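Local structure of lipid-transfer protein (Thermomonospora curvata, 6OK1) at residues 166-171 and 194-199. The protein is named a lipid-transfer protein and belongs to the thiolase superfamily, with thiolase-like N-terminal and C-terminal domains, but its precise function is not established. Sequence-based numbering, arbitrary orientation.
Sequences TSEDFG and ITLEDH
Gly171 and His199 bring the first turns of two helices, 167-182 and 196-201, closest together, their CA atoms 5.9 Å apart, and no direct hydrogen bond joins the two segments. Gly171, having no side chain, lets the His199 imidazole lie flat against the helix backbone. Gly171 CA lies over the centre of one ring face, a CH-pi contact. CG of His199 is anti to the backbone N (chi1 171°), which carries the ring out to this surface. His199 CE1 also approaches Ser167 O obliquely at 3.5 Å. NE2 of His199 is hydrogen-bonded to Asp213 OD1 and ND1 is also hydrogen-bonded, which helps fix the ring's rotation; the ring also meets that of His210, the two planes about 50° apart. Ser167 OG passes 3.7 Å from CE1 of His199, but its hydrogen bond goes to Gln200, one residue further along the partner helix.

Leu196 continues the contact with its two methyls divided. CD1 of Leu196 reaches the backbone, 3.6 Å from Glu168 O and 3.7 Å from Gly171 C; CD2 packs along the Glu168 side chain, which crosses the leucine at about a right angle, with Glu168 CD 4.0 Å from Leu196 CD2. Beyond it, one water donates to both Glu168 OE2 and Glu197 OE2, bridging two carboxylates that would otherwise probably repel.

Each helix begins with a capping box, Thr166 with Asp169 and Thr195 with Asp198; Asp169 OD1 also forms a salt bridge to Arg172. Within the thiolase N-terminal family region, the contact is peripheral: its centre lies about 23 Å from the centre of the chain. Ile194 and His199 also touch Ala174, further along helix 167-182, while Phe170 turns away from the contact to pack on Ala156 and Met160 of helix 148-163.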
ATOM      1  N   THR A 166      -2.318  36.531   8.553  1.00 24.98           N
ATOM      2  CA  THR A 166      -1.954  37.192   7.320  1.00 26.29           C
ATOM      3  C   THR A 166      -0.882  36.383   6.602  1.00 24.42           C
ATOM      4  O   THR A 166      -0.294  35.457   7.155  1.00 26.34           O
ATOM      5  CB  THR A 166      -1.398  38.601   7.571  1.00 30.10           C
ATOM      6  OG1 THR A 166      -0.118  38.491   8.193  1.00 32.10           O
ATOM      7  CG2 THR A 166      -2.337  39.402   8.482  1.00 34.76           C
ATOM      8  N   SER A 167      -0.577  36.817   5.390  1.00 22.65           N
ATOM      9  CA  SER A 167       0.514  36.186   4.651  1.00 21.77           C
ATOM     10  C   SER A 167       1.830  36.274   5.418  1.00 26.47           C
ATOM     11  O   SER A 167       2.633  35.343   5.380  1.00 24.48           O
ATOM     12  CB  SER A 167       0.660  36.817   3.278  1.00 25.62           C
ATOM     13  OG  SER A 167       1.747  36.246   2.549  1.00 24.96           O
ATOM     14  N   GLU A 168       2.085  37.387   6.120  1.00 25.28           N
ATOM     15  CA  GLU A 168       3.337  37.475   6.861  1.00 26.40           C
ATOM     16  C   GLU A 168       3.408  36.437   7.970  1.00 23.94           C
ATOM     17  O   GLU A 168       4.510  35.984   8.316  1.00 29.22           O
ATOM     18  CB  GLU A 168       3.519  38.891   7.436  1.00 27.90           C
ATOM     19  CG  GLU A 168       3.882  39.889   6.369  1.00 27.23           C
ATOM     20  CD  GLU A 168       4.261  41.247   6.919  1.00 51.11           C
ATOM     21  OE1 GLU A 168       3.793  41.583   8.024  1.00 41.26           O
ATOM     22  OE2 GLU A 168       5.038  41.960   6.248  1.00 47.35           O
ATOM     23  N   ASP A 169       2.266  36.068   8.571  1.00 26.82           N
ATOM     24  CA  ASP A 169       2.282  35.006   9.579  1.00 28.60           C
ATOM     25  C   ASP A 169       2.744  33.686   8.972  1.00 29.11           C
ATOM     26  O   ASP A 169       3.562  32.972   9.563  1.00 27.63           O
ATOM     27  CB  ASP A 169       0.900  34.857  10.214  1.00 28.49           C
ATOM     28  CG  ASP A 169       0.499  36.075  10.996  1.00 32.01           C
ATOM     29  OD1 ASP A 169       1.356  36.575  11.744  1.00 30.51           O
ATOM     30  OD2 ASP A 169      -0.653  36.536  10.847  1.00 28.26           O
ATOM     31  N   PHE A 170       2.248  33.347   7.779  1.00 26.69           N
ATOM     32  CA  PHE A 170       2.758  32.162   7.091  1.00 25.75           C
ATOM     33  C   PHE A 170       4.235  32.335   6.731  1.00 30.21           C
ATOM     34  O   PHE A 170       5.025  31.380   6.802  1.00 27.71           O
ATOM     35  CB  PHE A 170       1.931  31.895   5.824  1.00 21.45           C
ATOM     36  CG  PHE A 170       0.456  31.688   6.076  1.00 23.41           C
ATOM     37  CD1 PHE A 170      -0.006  31.109   7.247  1.00 24.22           C
ATOM     38  CD2 PHE A 170      -0.481  32.091   5.120  1.00 20.52           C
ATOM     39  CE1 PHE A 170      -1.368  30.911   7.456  1.00 26.16           C
ATOM     40  CE2 PHE A 170      -1.844  31.904   5.332  1.00 21.48           C
ATOM     41  CZ  PHE A 170      -2.289  31.314   6.489  1.00 25.53           C
ATOM     42  N   GLY A 171       4.617  33.546   6.331  1.00 25.53           N
ATOM     43  CA  GLY A 171       5.994  33.815   5.969  1.00 24.76           C
ATOM     44  C   GLY A 171       6.971  33.592   7.106  1.00 26.64           C
ATOM     45  O   GLY A 171       8.112  33.168   6.877  1.00 28.90           O
ATOM     46  N   ILE A 194      16.493  33.588   4.110  1.00 28.26           N
ATOM     47  CA  ILE A 194      15.603  34.573   3.518  1.00 25.40           C
ATOM     48  C   ILE A 194      15.148  35.541   4.593  1.00 27.24           C
ATOM     49  O   ILE A 194      15.217  35.268   5.797  1.00 31.29           O
ATOM     50  CB  ILE A 194      14.370  33.939   2.830  1.00 27.29           C
ATOM     51  CG1 ILE A 194      13.457  33.267   3.869  1.00 26.96           C
ATOM     52  CG2 ILE A 194      14.821  32.956   1.775  1.00 29.36           C
ATOM     53  CD1 ILE A 194      12.147  32.774   3.287  1.00 28.39           C
ATOM     54  N   THR A 195      14.657  36.687   4.136  1.00 29.56           N
ATOM     55  CA  THR A 195      13.955  37.616   5.004  1.00 30.96           C
ATOM     56  C   THR A 195      12.451  37.499   4.784  1.00 31.92           C
ATOM     57  O   THR A 195      11.984  36.974   3.766  1.00 31.34           O
ATOM     58  CB  THR A 195      14.377  39.065   4.732  1.00 29.75           C
ATOM     59  OG1 THR A 195      13.960  39.412   3.403  1.00 32.80           O
ATOM     60  CG2 THR A 195      15.903  39.251   4.882  1.00 34.66           C
ATOM     61  N   LEU A 196      11.691  38.041   5.738  1.00 28.73           N
ATOM     62  CA  LEU A 196      10.247  38.116   5.561  1.00 29.12           C
ATOM     63  C   LEU A 196       9.899  38.971   4.348  1.00 31.90           C
ATOM     64  O   LEU A 196       8.926  38.696   3.631  1.00 27.42           O
ATOM     65  CB  LEU A 196       9.599  38.660   6.835  1.00 27.36           C
ATOM     66  CG  LEU A 196       8.074  38.644   6.861  1.00 28.60           C
ATOM     67  CD1 LEU A 196       7.517  37.224   6.703  1.00 31.18           C
ATOM     68  CD2 LEU A 196       7.543  39.266   8.142  1.00 36.05           C
ATOM     69  N   GLU A 197      10.699  40.003   4.089  1.00 31.51           N
ATOM     70  CA  GLU A 197      10.514  40.795   2.887  1.00 30.63           C
ATOM     71  C   GLU A 197      10.699  39.941   1.636  1.00 29.81           C
ATOM     72  O   GLU A 197       9.944  40.078   0.661  1.00 29.29           O
ATOM     73  CB  GLU A 197      11.495  41.977   2.921  1.00 31.46           C
ATOM     74  CG  GLU A 197      11.180  43.022   4.033  1.00 88.45           C
ATOM     75  CD  GLU A 197      11.114  42.453   5.476  1.00170.19           C
ATOM     76  OE1 GLU A 197      12.013  41.674   5.908  1.00 37.33           O
ATOM     77  OE2 GLU A 197      10.135  42.791   6.187  1.00 78.74           O
ATOM     78  N   ASP A 198      11.705  39.060   1.637  1.00 28.41           N
ATOM     79  CA  ASP A 198      11.892  38.151   0.511  1.00 23.32           C
ATOM     80  C   ASP A 198      10.633  37.333   0.269  1.00 26.01           C
ATOM     81  O   ASP A 198      10.233  37.091  -0.880  1.00 27.04           O
ATOM     82  CB  ASP A 198      13.037  37.172   0.770  1.00 28.69           C
ATOM     83  CG  ASP A 198      14.407  37.812   0.701  1.00 35.36           C
ATOM     84  OD1 ASP A 198      14.576  38.819  -0.011  1.00 35.08           O
ATOM     85  OD2 ASP A 198      15.315  37.287   1.368  1.00 32.35           O
ATOM     86  N   HIS A 199      10.045  36.840   1.351  1.00 26.41           N
ATOM     87  CA  HIS A 199       8.853  36.008   1.254  1.00 24.29           C
ATOM     88  C   HIS A 199       7.700  36.795   0.650  1.00 22.39           C
ATOM     89  O   HIS A 199       7.022  36.331  -0.275  1.00 25.73           O
ATOM     90  CB  HIS A 199       8.515  35.489   2.648  1.00 25.28           C
ATOM     91  CG  HIS A 199       7.200  34.800   2.732  1.00 26.23           C
ATOM     92  ND1 HIS A 199       6.029  35.482   2.966  1.00 25.70           N
ATOM     93  CD2 HIS A 199       6.864  33.494   2.612  1.00 24.57           C
ATOM     94  CE1 HIS A 199       5.023  34.628   2.996  1.00 26.46           C
ATOM     95  NE2 HIS A 199       5.503  33.413   2.784  1.00 25.13           N
TER
HETATM   96  O   HOH W   1       7.748  41.919   5.330  1.00 39.87           O